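Gluconate kinase (PDB 3LL3) binds ATP and d-xylulose and probably phosphorylates a sugar or sugar acid, as other FGGY-family carbohydrate kinases do. Local coordinates at residues K168-T173 and K206-T211; K212-I217 and I233-S238; I376-Y381 and A414-V419; N418-T423 and V460-P465. One frame throughout, in Å; residues are numbered along the deposited sequence.

Interaction 1: residues K168-T173 and K206-T211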
loop_
_atom_site.group_PDB
_atom_site.type_symbol
_atom_site.label_atom_id
_atom_site.label_comp_id
_atom_site.label_asym_id
_atom_site.label_seq_id
_atom_site.Cartn_x
_atom_site.Cartn_y
_atom_site.Cartn_z
ATOM N N LYS A 168 -4.097 -21.455 -48.830
ATOM C CA LYS A 168 -4.875 -22.332 -47.956
ATOM C C LYS A 168 -5.218 -21.656 -46.617
ATOM O O LYS A 168 -4.447 -20.849 -46.100
ATOM C CB LYS A 168 -4.152 -23.663 -47.750
ATOM C CG LYS A 168 -4.058 -24.506 -49.028
ATOM C CD LYS A 168 -3.404 -25.864 -48.797
ATOM C CE LYS A 168 -3.659 -26.800 -49.983
ATOM N NZ LYS A 168 -2.934 -26.377 -51.219
ATOM N N LEU A 169 -6.397 -21.966 -46.090
ATOM C CA LEU A 169 -6.850 -21.448 -44.810
ATOM C C LEU A 169 -6.925 -22.584 -43.810
ATOM O O LEU A 169 -7.911 -23.321 -43.778
ATOM C CB LEU A 169 -8.234 -20.808 -44.933
ATOM C CG LEU A 169 -8.292 -19.308 -45.204
ATOM C CD1 LEU A 169 -9.742 -18.803 -45.156
ATOM C CD2 LEU A 169 -7.451 -18.561 -44.198
ATOM N N VAL A 170 -5.891 -22.706 -42.977
ATOM C CA VAL A 170 -5.820 -23.771 -41.996
ATOM C C VAL A 170 -5.302 -23.223 -40.668
ATOM O O VAL A 170 -4.390 -22.392 -40.650
ATOM C CB VAL A 170 -4.870 -24.870 -42.463
ATOM C CG1 VAL A 170 -4.826 -25.998 -41.448
ATOM C CG2 VAL A 170 -5.299 -25.396 -43.846
ATOM N N THR A 171 -5.899 -23.667 -39.571
ATOM C CA THR A 171 -5.376 -23.346 -38.237
ATOM C C THR A 171 -4.975 -24.637 -37.512
ATOM O O THR A 171 -5.459 -25.721 -37.859
ATOM C CB THR A 171 -6.394 -22.527 -37.404
ATOM O OG1 THR A 171 -5.752 -22.007 -36.233
ATOM C CG2 THR A 171 -7.599 -23.379 -36.994
ATOM N N ASP A 172 -4.082 -24.553 -36.530
ATOM C CA ASP A 172 -3.745 -25.753 -35.782
ATOM C C ASP A 172 -4.596 -25.780 -34.524
ATOM O O ASP A 172 -5.147 -24.763 -34.116
ATOM C CB ASP A 172 -2.261 -25.789 -35.393
ATOM C CG ASP A 172 -1.919 -24.742 -34.343
ATOM O OD1 ASP A 172 -1.732 -25.103 -33.157
ATOM O OD2 ASP A 172 -1.850 -23.548 -34.708
ATOM N N THR A 173 -4.695 -26.952 -33.919
ATOM C CA THR A 173 -5.458 -27.142 -32.701
ATOM C C THR A 173 -5.109 -26.113 -31.600
ATOM O O THR A 173 -5.999 -25.607 -30.952
ATOM C CB THR A 173 -5.228 -28.551 -32.138
ATOM O OG1 THR A 173 -5.523 -29.533 -33.147
ATOM C CG2 THR A 173 -6.088 -28.783 -30.927
ATOM N N LYS A 206 -10.094 -24.628 -41.406
ATOM C CA LYS A 206 -10.083 -26.018 -40.973
ATOM C C LYS A 206 -8.998 -26.218 -39.913
ATOM O O LYS A 206 -8.006 -25.492 -39.894
ATOM C CB LYS A 206 -9.838 -26.947 -42.163
ATOM C CG LYS A 206 -11.095 -27.196 -42.981
ATOM C CD LYS A 206 -10.782 -27.817 -44.335
ATOM C CE LYS A 206 -12.045 -28.386 -44.981
ATOM N NZ LYS A 206 -12.518 -29.603 -44.254
ATOM N N ILE A 207 -9.194 -27.200 -39.037
ATOM C CA ILE A 207 -8.256 -27.466 -37.944
ATOM C C ILE A 207 -7.374 -28.673 -38.267
ATOM O O ILE A 207 -7.880 -29.731 -38.639
ATOM C CB ILE A 207 -9.006 -27.729 -36.618
ATOM C CG1 ILE A 207 -9.986 -26.599 -36.334
ATOM C CG2 ILE A 207 -8.008 -27.854 -35.456
ATOM C CD1 ILE A 207 -10.980 -26.897 -35.222
ATOM N N ALA A 208 -6.060 -28.508 -38.154
ATOM C CA ALA A 208 -5.140 -29.630 -38.305
ATOM C C ALA A 208 -4.111 -29.647 -37.174
ATOM O O ALA A 208 -4.102 -28.745 -36.331
ATOM C CB ALA A 208 -4.438 -29.570 -39.653
ATOM N N GLN A 209 -3.252 -30.668 -37.171
ATOM C CA GLN A 209 -2.138 -30.760 -36.202
ATOM C C GLN A 209 -1.032 -29.764 -36.538
ATOM O O GLN A 209 -0.829 -29.424 -37.712
ATOM C CB GLN A 209 -1.484 -32.147 -36.213
ATOM C CG GLN A 209 -2.410 -33.344 -36.204
ATOM C CD GLN A 209 -1.692 -34.594 -36.708
ATOM O OE1 GLN A 209 -0.500 -34.791 -36.439
ATOM N NE2 GLN A 209 -2.405 -35.432 -37.457
ATOM N N PRO A 210 -0.295 -29.305 -35.508
ATOM C CA PRO A 210 0.836 -28.375 -35.657
ATOM C C PRO A 210 1.894 -28.835 -36.651
ATOM O O PRO A 210 2.547 -27.982 -37.245
ATOM C CB PRO A 210 1.432 -28.310 -34.245
ATOM C CG PRO A 210 0.232 -28.503 -33.351
ATOM C CD PRO A 210 -0.653 -29.510 -34.090
ATOM N N THR A 211 2.047 -30.143 -36.836
ATOM C CA THR A 211 3.086 -30.673 -37.705
ATOM C C THR A 211 2.636 -30.778 -39.168
ATOM O O THR A 211 3.419 -31.165 -40.035
ATOM C CB THR A 211 3.545 -32.070 -37.241
ATOM O OG1 THR A 211 2.397 -32.859 -36.905
ATOM C CG2 THR A 211 4.459 -31.963 -36.004
#
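V170 and T171 run alongside K206 and I207 as two short parallel strands, a two-stranded sheet at the surface of the N-terminal FGGY domain. The register is regular: V170 pairs with K206, T171 with I207 and D172 with A208. As in any parallel ladder, one residue serves the partner strand with both its amide and its carbonyl. Here it is T171, whose N donates to K206 O at 2.8 Å while its O accepts from A208 N at 2.9 Å. The bond from K206 N to L169 O is weak.

D172 sits where the first strand becomes a helix. Its CB lies 3.6 Å from A208 O. From there CG turns into the cramped site between the backbone N and carbonyl carbon (chi1 69°), which leads the carboxylate forward along the chain. OD1 passes P210 CG at 3.9 Å, the two side chains crossing at nearly a right angle. OD1 also bonds T174 OG1 and, weakly, takes the backbone N of M175, which caps the start of the helix. OD2 forms a salt bridge with K158, so both oxygens of this buried acid have partners.

On the face that carries V170, CG1 meets A208 CB at 4.0 Å, and L235 packs against both. On the face of T171 and I207 the two side chains lie side by side, with T171 OG1 bonded to E159. The ladder finishes inside the helix start, where T173 N reaches A208 O at 3.1 Å with a bent N-H...O angle of 137°.

Interaction 2: residues K212-I217 and I233-S238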
loop_
_atom_site.group_PDB
_atom_site.type_symbol
_atom_site.label_atom_id
_atom_site.label_comp_id
_atom_site.label_asym_id
_atom_site.label_seq_id
_atom_site.Cartn_x
_atom_site.Cartn_y
_atom_site.Cartn_z
ATOM N N LYS A 212 1.380 -30.449 -39.442
ATOM C CA LYS A 212 0.869 -30.610 -40.801
ATOM C C LYS A 212 1.625 -29.747 -41.811
ATOM O O LYS A 212 1.865 -28.567 -41.582
ATOM C CB LYS A 212 -0.630 -30.314 -40.890
ATOM C CG LYS A 212 -1.133 -30.441 -42.348
ATOM C CD LYS A 212 -2.503 -31.055 -42.443
ATOM C CE LYS A 212 -2.886 -31.299 -43.918
ATOM N NZ LYS A 212 -4.132 -32.106 -44.049
ATOM N N VAL A 213 1.994 -30.348 -42.931
ATOM C CA VAL A 213 2.685 -29.627 -43.990
ATOM C C VAL A 213 1.649 -28.960 -44.881
ATOM O O VAL A 213 0.777 -29.629 -45.422
ATOM C CB VAL A 213 3.539 -30.574 -44.854
ATOM C CG1 VAL A 213 4.188 -29.800 -45.986
ATOM C CG2 VAL A 213 4.608 -31.274 -44.009
ATOM N N ILE A 214 1.731 -27.640 -45.003
ATOM C CA ILE A 214 0.855 -26.887 -45.884
ATOM C C ILE A 214 1.624 -26.592 -47.177
ATOM O O ILE A 214 2.588 -25.822 -47.165
ATOM C CB ILE A 214 0.429 -25.562 -45.261
ATOM C CG1 ILE A 214 0.032 -25.734 -43.781
ATOM C CG2 ILE A 214 -0.715 -24.956 -46.067
ATOM C CD1 ILE A 214 -1.050 -26.748 -43.532
ATOM N N PHE A 215 1.185 -27.208 -48.279
ATOM C CA PHE A 215 1.935 -27.246 -49.528
ATOM C C PHE A 215 0.966 -27.050 -50.692
ATOM O O PHE A 215 -0.196 -27.458 -50.603
ATOM C CB PHE A 215 2.611 -28.618 -49.654
ATOM C CG PHE A 215 3.794 -28.653 -50.597
ATOM C CD1 PHE A 215 5.045 -28.197 -50.192
ATOM C CD2 PHE A 215 3.663 -29.177 -51.885
ATOM C CE1 PHE A 215 6.139 -28.241 -51.061
ATOM C CE2 PHE A 215 4.759 -29.229 -52.757
ATOM C CZ PHE A 215 5.991 -28.759 -52.348
ATOM N N PRO A 216 1.423 -26.409 -51.782
ATOM C CA PRO A 216 2.738 -25.790 -51.937
ATOM C C PRO A 216 2.685 -24.303 -51.669
ATOM O O PRO A 216 1.606 -23.736 -51.579
ATOM C CB PRO A 216 3.048 -25.995 -53.428
ATOM C CG PRO A 216 1.816 -26.665 -54.034
ATOM C CD PRO A 216 0.708 -26.452 -53.067
ATOM N N ILE A 217 3.854 -23.684 -51.563
ATOM C CA ILE A 217 3.961 -22.236 -51.528
ATOM C C ILE A 217 3.826 -21.727 -52.958
ATOM O O ILE A 217 4.281 -22.389 -53.897
ATOM C CB ILE A 217 5.328 -21.811 -50.962
ATOM C CG1 ILE A 217 5.464 -22.268 -49.505
ATOM C CG2 ILE A 217 5.525 -20.308 -51.087
ATOM C CD1 ILE A 217 6.823 -21.972 -48.885
ATOM N N ILE A 233 5.934 -25.429 -45.754
ATOM C CA ILE A 233 5.376 -24.689 -44.649
ATOM C C ILE A 233 4.890 -25.701 -43.622
ATOM O O ILE A 233 4.128 -26.612 -43.955
ATOM C CB ILE A 233 4.179 -23.824 -45.069
ATOM C CG1 ILE A 233 4.615 -22.778 -46.091
ATOM C CG2 ILE A 233 3.579 -23.126 -43.845
ATOM C CD1 ILE A 233 5.533 -21.733 -45.503
ATOM N N ILE A 234 5.346 -25.551 -42.381
ATOM C CA ILE A 234 4.839 -26.350 -41.274
ATOM C C ILE A 234 3.798 -25.503 -40.561
ATOM O O ILE A 234 4.058 -24.340 -40.200
ATOM C CB ILE A 234 5.974 -26.747 -40.307
ATOM C CG1 ILE A 234 7.191 -27.254 -41.099
ATOM C CG2 ILE A 234 5.484 -27.800 -39.317
ATOM C CD1 ILE A 234 6.862 -28.350 -42.118
ATOM N N LEU A 235 2.610 -26.066 -40.387
ATOM C CA LEU A 235 1.504 -25.300 -39.854
ATOM C C LEU A 235 1.883 -24.537 -38.569
ATOM O O LEU A 235 1.569 -23.359 -38.419
ATOM C CB LEU A 235 0.302 -26.203 -39.619
ATOM C CG LEU A 235 -0.951 -25.465 -39.168
ATOM C CD1 LEU A 235 -1.299 -24.296 -40.127
ATOM C CD2 LEU A 235 -2.129 -26.437 -38.988
ATOM N N GLY A 236 2.570 -25.197 -37.650
ATOM C CA GLY A 236 2.998 -24.516 -36.433
ATOM C C GLY A 236 1.946 -24.452 -35.343
ATOM O O GLY A 236 0.967 -25.186 -35.392
ATOM N N ALA A 237 2.149 -23.571 -34.357
ATOM C CA ALA A 237 1.322 -23.544 -33.161
ATOM C C ALA A 237 1.399 -22.201 -32.446
ATOM O O ALA A 237 2.021 -21.260 -32.929
ATOM C CB ALA A 237 1.720 -24.659 -32.213
ATOM N N SER A 238 0.749 -22.125 -31.294
ATOM C CA SER A 238 0.672 -20.884 -30.527
ATOM C C SER A 238 1.970 -20.623 -29.740
ATOM O O SER A 238 2.699 -21.561 -29.400
ATOM C CB SER A 238 -0.489 -20.984 -29.549
ATOM O OG SER A 238 -0.228 -21.971 -28.564
#
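K212 to I214 run antiparallel to I233 to L235, with V213 and I234 facing each other as a non-hydrogen-bonded pair, their CA atoms 4.8 Å apart. A backbone bond flanks this pair at each end. L235 N donates to K212 O at 2.9 Å, and I214 N to I233 O at 2.8 Å, the latter donor tilted 22° from the carbonyl plane. The 213-214 segment is thereby attached as an outermost strand of the mixed sheet of the N-terminal domain, part of the actin-like ATPase fold.

The side chains divide between the two faces. On one, V213 CG2 and I234 CD1 meet at 4.1 Å, and I234 also packs on A73 and S75 of the next strand. On the other, I214 and I233 meet through their CB atoms and turn toward helix 157-166, I214 resting on I162 and both reaching T166. L235 joins them: with its CG trans to the backbone N (chi1 -175°), CD1 comes up beside I214 CG1.

Past the cis peptide bond before P216, I217 returns to the contact. Its CG1 and CD1 lie across I233 at about a right angle, the two CD1 atoms of I217 and I233 being 3.6 Å apart. An alanine at I217 would remove both of these carbons and is likely to leave the outer end of I233 without this cover and freer to turn.

Across this contact every hydrogen bond is made by the main chain and the side chains contribute only apolar surface, so backbone pairing sets the register and shape complementarity fills the space around it.

Interaction 3: residues I376-Y381 and A414-V419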
loop_
_atom_site.group_PDB
_atom_site.type_symbol
_atom_site.label_atom_id
_atom_site.label_comp_id
_atom_site.label_asym_id
_atom_site.label_seq_id
_atom_site.Cartn_x
_atom_site.Cartn_y
_atom_site.Cartn_z
ATOM N N ILE A 376 5.805 -9.457 -6.867
ATOM C CA ILE A 376 5.748 -9.886 -8.253
ATOM C C ILE A 376 5.769 -11.419 -8.300
ATOM O O ILE A 376 4.930 -12.039 -8.939
ATOM C CB ILE A 376 6.902 -9.288 -9.075
ATOM C CG1 ILE A 376 6.603 -7.827 -9.412
ATOM C CG2 ILE A 376 7.099 -10.064 -10.383
ATOM C CD1 ILE A 376 7.797 -7.055 -9.899
ATOM N N ILE A 377 6.689 -12.018 -7.556
ATOM C CA ILE A 377 6.850 -13.476 -7.533
ATOM C C ILE A 377 5.703 -14.178 -6.808
ATOM O O ILE A 377 5.268 -15.255 -7.223
ATOM C CB ILE A 377 8.195 -13.852 -6.855
ATOM C CG1 ILE A 377 9.354 -13.229 -7.630
ATOM C CG2 ILE A 377 8.368 -15.381 -6.777
ATOM C CD1 ILE A 377 10.739 -13.568 -7.018
ATOM N N PHE A 378 5.241 -13.589 -5.701
ATOM C CA PHE A 378 4.096 -14.130 -4.970
ATOM C C PHE A 378 2.867 -14.223 -5.898
ATOM O O PHE A 378 2.107 -15.190 -5.864
ATOM C CB PHE A 378 3.741 -13.249 -3.757
ATOM C CG PHE A 378 4.476 -13.601 -2.480
ATOM C CD1 PHE A 378 4.693 -14.925 -2.122
ATOM C CD2 PHE A 378 4.891 -12.596 -1.615
ATOM C CE1 PHE A 378 5.336 -15.245 -0.939
ATOM C CE2 PHE A 378 5.528 -12.902 -0.421
ATOM C CZ PHE A 378 5.752 -14.228 -0.079
ATOM N N ASN A 379 2.670 -13.197 -6.716
ATOM C CA ASN A 379 1.523 -13.151 -7.621
ATOM C C ASN A 379 1.602 -14.336 -8.606
ATOM O O ASN A 379 0.618 -15.031 -8.841
ATOM C CB ASN A 379 1.532 -11.809 -8.356
ATOM C CG ASN A 379 0.352 -11.631 -9.304
ATOM O OD1 ASN A 379 0.530 -11.168 -10.434
ATOM N ND2 ASN A 379 -0.844 -11.972 -8.849
ATOM N N LEU A 380 2.795 -14.556 -9.146
ATOM C CA LEU A 380 3.060 -15.690 -10.032
ATOM C C LEU A 380 2.864 -17.022 -9.316
ATOM O O LEU A 380 2.403 -17.994 -9.913
ATOM C CB LEU A 380 4.484 -15.604 -10.596
ATOM C CG LEU A 380 4.721 -14.522 -11.661
ATOM C CD1 LEU A 380 6.207 -14.131 -11.731
ATOM C CD2 LEU A 380 4.199 -14.933 -13.018
ATOM N N TYR A 381 3.234 -17.078 -8.041
ATOM C CA TYR A 381 3.077 -18.312 -7.285
ATOM C C TYR A 381 1.615 -18.549 -6.984
ATOM O O TYR A 381 1.165 -19.689 -6.884
ATOM C CB TYR A 381 3.880 -18.251 -5.994
ATOM C CG TYR A 381 3.726 -19.463 -5.112
ATOM C CD1 TYR A 381 4.177 -20.718 -5.523
ATOM C CD2 TYR A 381 3.151 -19.353 -3.865
ATOM C CE1 TYR A 381 4.043 -21.827 -4.698
ATOM C CE2 TYR A 381 3.016 -20.442 -3.036
ATOM C CZ TYR A 381 3.466 -21.680 -3.448
ATOM O OH TYR A 381 3.337 -22.758 -2.594
ATOM N N ALA A 414 12.779 -19.946 -6.483
ATOM C CA ALA A 414 12.970 -21.270 -5.896
ATOM C C ALA A 414 12.452 -21.307 -4.456
ATOM O O ALA A 414 11.761 -22.245 -4.060
ATOM C CB ALA A 414 14.450 -21.644 -5.923
ATOM N N ASN A 415 12.820 -20.292 -3.674
ATOM C CA ASN A 415 12.412 -20.210 -2.277
ATOM C C ASN A 415 10.897 -20.023 -2.053
ATOM O O ASN A 415 10.334 -20.590 -1.112
ATOM C CB ASN A 415 13.197 -19.103 -1.577
ATOM C CG ASN A 415 14.687 -19.407 -1.501
ATOM O OD1 ASN A 415 15.110 -20.529 -1.772
ATOM N ND2 ASN A 415 15.484 -18.410 -1.137
ATOM N N ILE A 416 10.258 -19.224 -2.913
ATOM C CA ILE A 416 8.813 -18.997 -2.845
ATOM C C ILE A 416 8.006 -20.170 -3.403
ATOM O O ILE A 416 7.065 -20.636 -2.755
ATOM C CB ILE A 416 8.422 -17.686 -3.548
ATOM C CG1 ILE A 416 8.867 -16.495 -2.690
ATOM C CG2 ILE A 416 6.922 -17.638 -3.826
ATOM C CD1 ILE A 416 8.738 -15.159 -3.391
ATOM N N PHE A 417 8.363 -20.648 -4.590
ATOM C CA PHE A 417 7.707 -21.825 -5.169
ATOM C C PHE A 417 8.049 -23.112 -4.402
ATOM O O PHE A 417 7.274 -24.066 -4.405
ATOM C CB PHE A 417 8.066 -21.991 -6.659
ATOM C CG PHE A 417 7.323 -21.050 -7.593
ATOM C CD1 PHE A 417 6.423 -21.545 -8.523
ATOM C CD2 PHE A 417 7.544 -19.679 -7.550
ATOM C CE1 PHE A 417 5.737 -20.682 -9.401
ATOM C CE2 PHE A 417 6.880 -18.813 -8.413
ATOM C CZ PHE A 417 5.959 -19.314 -9.338
ATOM N N ASN A 418 9.200 -23.135 -3.736
ATOM C CA ASN A 418 9.654 -24.332 -3.018
ATOM C C ASN A 418 9.755 -25.555 -3.934
ATOM O O ASN A 418 9.410 -26.672 -3.536
ATOM C CB ASN A 418 8.759 -24.678 -1.829
ATOM C CG ASN A 418 9.488 -25.537 -0.783
ATOM O OD1 ASN A 418 10.718 -25.617 -0.784
ATOM N ND2 ASN A 418 8.732 -26.173 0.105
ATOM N N VAL A 419 10.190 -25.318 -5.167
ATOM C CA VAL A 419 10.554 -26.379 -6.095
ATOM C C VAL A 419 11.815 -25.888 -6.832
ATOM O O VAL A 419 12.073 -24.677 -6.896
ATOM C CB VAL A 419 9.395 -26.730 -7.089
ATOM C CG1 VAL A 419 8.064 -26.887 -6.372
ATOM C CG2 VAL A 419 9.256 -25.682 -8.134
#
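Y381 meets F417 edge to face where helix 365-388 packs on the last turn of helix 407-417 in the C-terminal FGGY domain, a helix-helix contact without hydrogen bonds across it, made mostly by apolar and aromatic side chains. The ring centres are 5.2 Å apart and the planes stand at 68°, with Y381 CD1 over the F417 ring toward its rim. Y381 CB adds a CH-pi contact, 4.2 Å from the F417 centroid. Because CG is trans to the backbone N (chi1 177°), the tyrosine ring extends past F417 and lies under I416 O, which stands 3.7 Å above its centre.

I416 is the other main contributor. Its CD1 presses on I377 CG2 at 3.4 Å, tighter than usual van der Waals contact, and its CG2 branch touches Y381 CB and F378 CD1. The same I377 methyl comes to the edge of the F417 ring. A leucine in place of F417 would probably deprive the Y381 edge of its aromatic face and open a gap beside I377.

Helix 465-485 supplies the next shell: F475 packs edge-to-face with Y381, Y478 meets the F378 ring, and Y471 touches I416. Behind the first helix, L380 rests on L257, V259 and V296 of the domain's sheet. Two residues before F417, N415 ties the second helix to what follows: its ND2 bonds E467 OE1 and its OD1 accepts from N464 N at 2.8 Å.

Interaction 4: residues N418-T423 and V460-P465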
loop_
_atom_site.group_PDB
_atom_site.type_symbol
_atom_site.label_atom_id
_atom_site.label_comp_id
_atom_site.label_asym_id
_atom_site.label_seq_id
_atom_site.Cartn_x
_atom_site.Cartn_y
_atom_site.Cartn_z
ATOM N N ASN A 418 9.200 -23.135 -3.736
ATOM C CA ASN A 418 9.654 -24.332 -3.018
ATOM C C ASN A 418 9.755 -25.555 -3.934
ATOM O O ASN A 418 9.410 -26.672 -3.536
ATOM C CB ASN A 418 8.759 -24.678 -1.829
ATOM C CG ASN A 418 9.488 -25.537 -0.783
ATOM O OD1 ASN A 418 10.718 -25.617 -0.784
ATOM N ND2 ASN A 418 8.732 -26.173 0.105
ATOM N N VAL A 419 10.190 -25.318 -5.167
ATOM C CA VAL A 419 10.554 -26.379 -6.095
ATOM C C VAL A 419 11.815 -25.888 -6.832
ATOM O O VAL A 419 12.073 -24.677 -6.896
ATOM C CB VAL A 419 9.395 -26.730 -7.089
ATOM C CG1 VAL A 419 8.064 -26.887 -6.372
ATOM C CG2 VAL A 419 9.256 -25.682 -8.134
ATOM N N PRO A 420 12.629 -26.813 -7.355
ATOM C CA PRO A 420 13.834 -26.324 -8.030
ATOM C C PRO A 420 13.500 -25.492 -9.270
ATOM O O PRO A 420 12.543 -25.798 -9.996
ATOM C CB PRO A 420 14.565 -27.612 -8.421
ATOM C CG PRO A 420 14.012 -28.662 -7.498
ATOM C CD PRO A 420 12.586 -28.283 -7.296
ATOM N N ILE A 421 14.292 -24.448 -9.498
ATOM C CA ILE A 421 14.157 -23.601 -10.670
ATOM C C ILE A 421 15.257 -23.992 -11.662
ATOM O O ILE A 421 16.450 -23.995 -11.315
ATOM C CB ILE A 421 14.295 -22.102 -10.285
ATOM C CG1 ILE A 421 13.164 -21.670 -9.331
ATOM C CG2 ILE A 421 14.426 -21.226 -11.531
ATOM C CD1 ILE A 421 11.828 -21.518 -9.997
ATOM N N VAL A 422 14.854 -24.361 -12.875
ATOM C CA VAL A 422 15.795 -24.718 -13.929
ATOM C C VAL A 422 15.820 -23.669 -15.023
ATOM O O VAL A 422 14.814 -23.446 -15.695
ATOM C CB VAL A 422 15.435 -26.069 -14.568
ATOM C CG1 VAL A 422 16.458 -26.438 -15.622
ATOM C CG2 VAL A 422 15.310 -27.139 -13.503
ATOM N N THR A 423 16.968 -23.027 -15.213
ATOM C CA THR A 423 17.096 -22.026 -16.258
ATOM C C THR A 423 17.558 -22.724 -17.526
ATOM O O THR A 423 18.121 -23.813 -17.466
ATOM C CB THR A 423 18.061 -20.896 -15.868
ATOM O OG1 THR A 423 19.289 -21.465 -15.391
ATOM C CG2 THR A 423 17.453 -20.050 -14.775
ATOM N N VAL A 460 20.549 -24.942 -12.266
ATOM C CA VAL A 460 19.452 -25.312 -11.378
ATOM C C VAL A 460 19.597 -24.577 -10.032
ATOM O O VAL A 460 20.710 -24.433 -9.502
ATOM C CB VAL A 460 19.403 -26.815 -11.099
ATOM C CG1 VAL A 460 18.156 -27.162 -10.310
ATOM C CG2 VAL A 460 19.478 -27.614 -12.388
ATOM N N TYR A 461 18.479 -24.109 -9.495
ATOM C CA TYR A 461 18.463 -23.437 -8.200
ATOM C C TYR A 461 17.551 -24.200 -7.252
ATOM O O TYR A 461 16.347 -24.267 -7.490
ATOM C CB TYR A 461 17.960 -22.000 -8.374
ATOM C CG TYR A 461 18.844 -21.179 -9.288
ATOM C CD1 TYR A 461 19.794 -20.308 -8.769
ATOM C CD2 TYR A 461 18.743 -21.292 -10.664
ATOM C CE1 TYR A 461 20.603 -19.565 -9.593
ATOM C CE2 TYR A 461 19.551 -20.555 -11.496
ATOM C CZ TYR A 461 20.485 -19.691 -10.957
ATOM O OH TYR A 461 21.312 -18.956 -11.793
ATOM N N PHE A 462 18.110 -24.787 -6.190
ATOM C CA PHE A 462 17.281 -25.497 -5.219
ATOM C C PHE A 462 16.788 -24.563 -4.123
ATOM O O PHE A 462 17.494 -23.635 -3.740
ATOM C CB PHE A 462 18.033 -26.671 -4.598
ATOM C CG PHE A 462 18.513 -27.672 -5.606
ATOM C CD1 PHE A 462 19.766 -27.532 -6.196
ATOM C CD2 PHE A 462 17.710 -28.739 -5.980
ATOM C CE1 PHE A 462 20.214 -28.451 -7.165
ATOM C CE2 PHE A 462 18.159 -29.670 -6.935
ATOM C CZ PHE A 462 19.420 -29.514 -7.523
ATOM N N PRO A 463 15.567 -24.804 -3.621
ATOM C CA PRO A 463 15.016 -23.995 -2.523
ATOM C C PRO A 463 15.949 -24.035 -1.318
ATOM O O PRO A 463 16.412 -25.105 -0.944
ATOM C CB PRO A 463 13.699 -24.700 -2.193
ATOM C CG PRO A 463 13.328 -25.405 -3.494
ATOM C CD PRO A 463 14.640 -25.864 -4.050
ATOM N N ASN A 464 16.259 -22.872 -0.761
ATOM C CA ASN A 464 16.936 -22.781 0.524
ATOM C C ASN A 464 15.865 -22.972 1.613
ATOM O O ASN A 464 14.897 -22.204 1.693
ATOM C CB ASN A 464 17.665 -21.436 0.618
ATOM C CG ASN A 464 18.230 -21.166 1.991
ATOM O OD1 ASN A 464 17.489 -21.055 2.971
ATOM N ND2 ASN A 464 19.555 -21.023 2.070
ATOM N N PRO A 465 16.006 -24.038 2.419
ATOM C CA PRO A 465 14.996 -24.469 3.399
ATOM C C PRO A 465 14.596 -23.369 4.384
ATOM O O PRO A 465 13.411 -23.242 4.717
ATOM C CB PRO A 465 15.709 -25.590 4.168
ATOM C CG PRO A 465 16.758 -26.080 3.238
ATOM C CD PRO A 465 17.206 -24.892 2.441
#
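I421 and Y461 form an antiparallel hydrogen-bonded pair that adds strand 457-461 to the side of strand 421-424, as an outermost strand of the large mixed sheet in the nucleotide-binding half of the kinase. Both bonds are present: I421 N to Y461 O at 2.9 Å, and Y461 N to I421 O at 2.7 Å, with this second donor in the carbonyl plane.

The tyrosine shows how one torsion can serve two contacts. With CG trans to the carbonyl carbon (chi1 -61°), the ring lies along the neighbouring strand, and CD2 brings its edge to I421 O at 3.6 Å. One atom farther out, CE2 passes T423 CG2 obliquely at 3.9 Å. The hydroxyl goes beyond the strand pair to D407 and R410 at the start of helix 407-417. T423 OG1, meanwhile, bonds K459 O.

On the opposite face V460 and V422 form the non-hydrogen-bonded pair. V460 puts CG1 trans to its own N (chi1 -173°), which sets that methyl 4.1 Å from P420 CB and also over a face of the F462 ring. P420 CG touches F462 as well, at CD2, so proline, valine and phenylalanine form a small apolar patch on this outer side, where V460 and F462 remain largely exposed to solvent.

Where the strands give way to loops, packing continues through P463. Its CG rests 3.6 Å from V419 N, beside the peptide that links N418 to V419. N418, leaving its helix with positive phi, crosses the proline ring at about a right angle and places OD1 3.4 Å from P463 CB.

Overall arrangement
The four contacts fall into two well-separated pairs. Interactions 1 and 2 have centres 8 Å apart and are joined by polar links: P210 O lies 2.8 Å from G236 N, and K168 NZ 3.0 Å from F215 O. Interactions 3 and 4, with centres 10 Å apart, share N418 and V419, the turn from helix 407-417 into strand 421-424. Between the pairs the centres are 36 to 38 Å apart. Bound d-xylulose is about 12 Å from the D172 side chain of interaction 1 and about 11 Å from that of L380 in interaction 3, whereas ATP is about 9 Å from the I377 side chain of interaction 3.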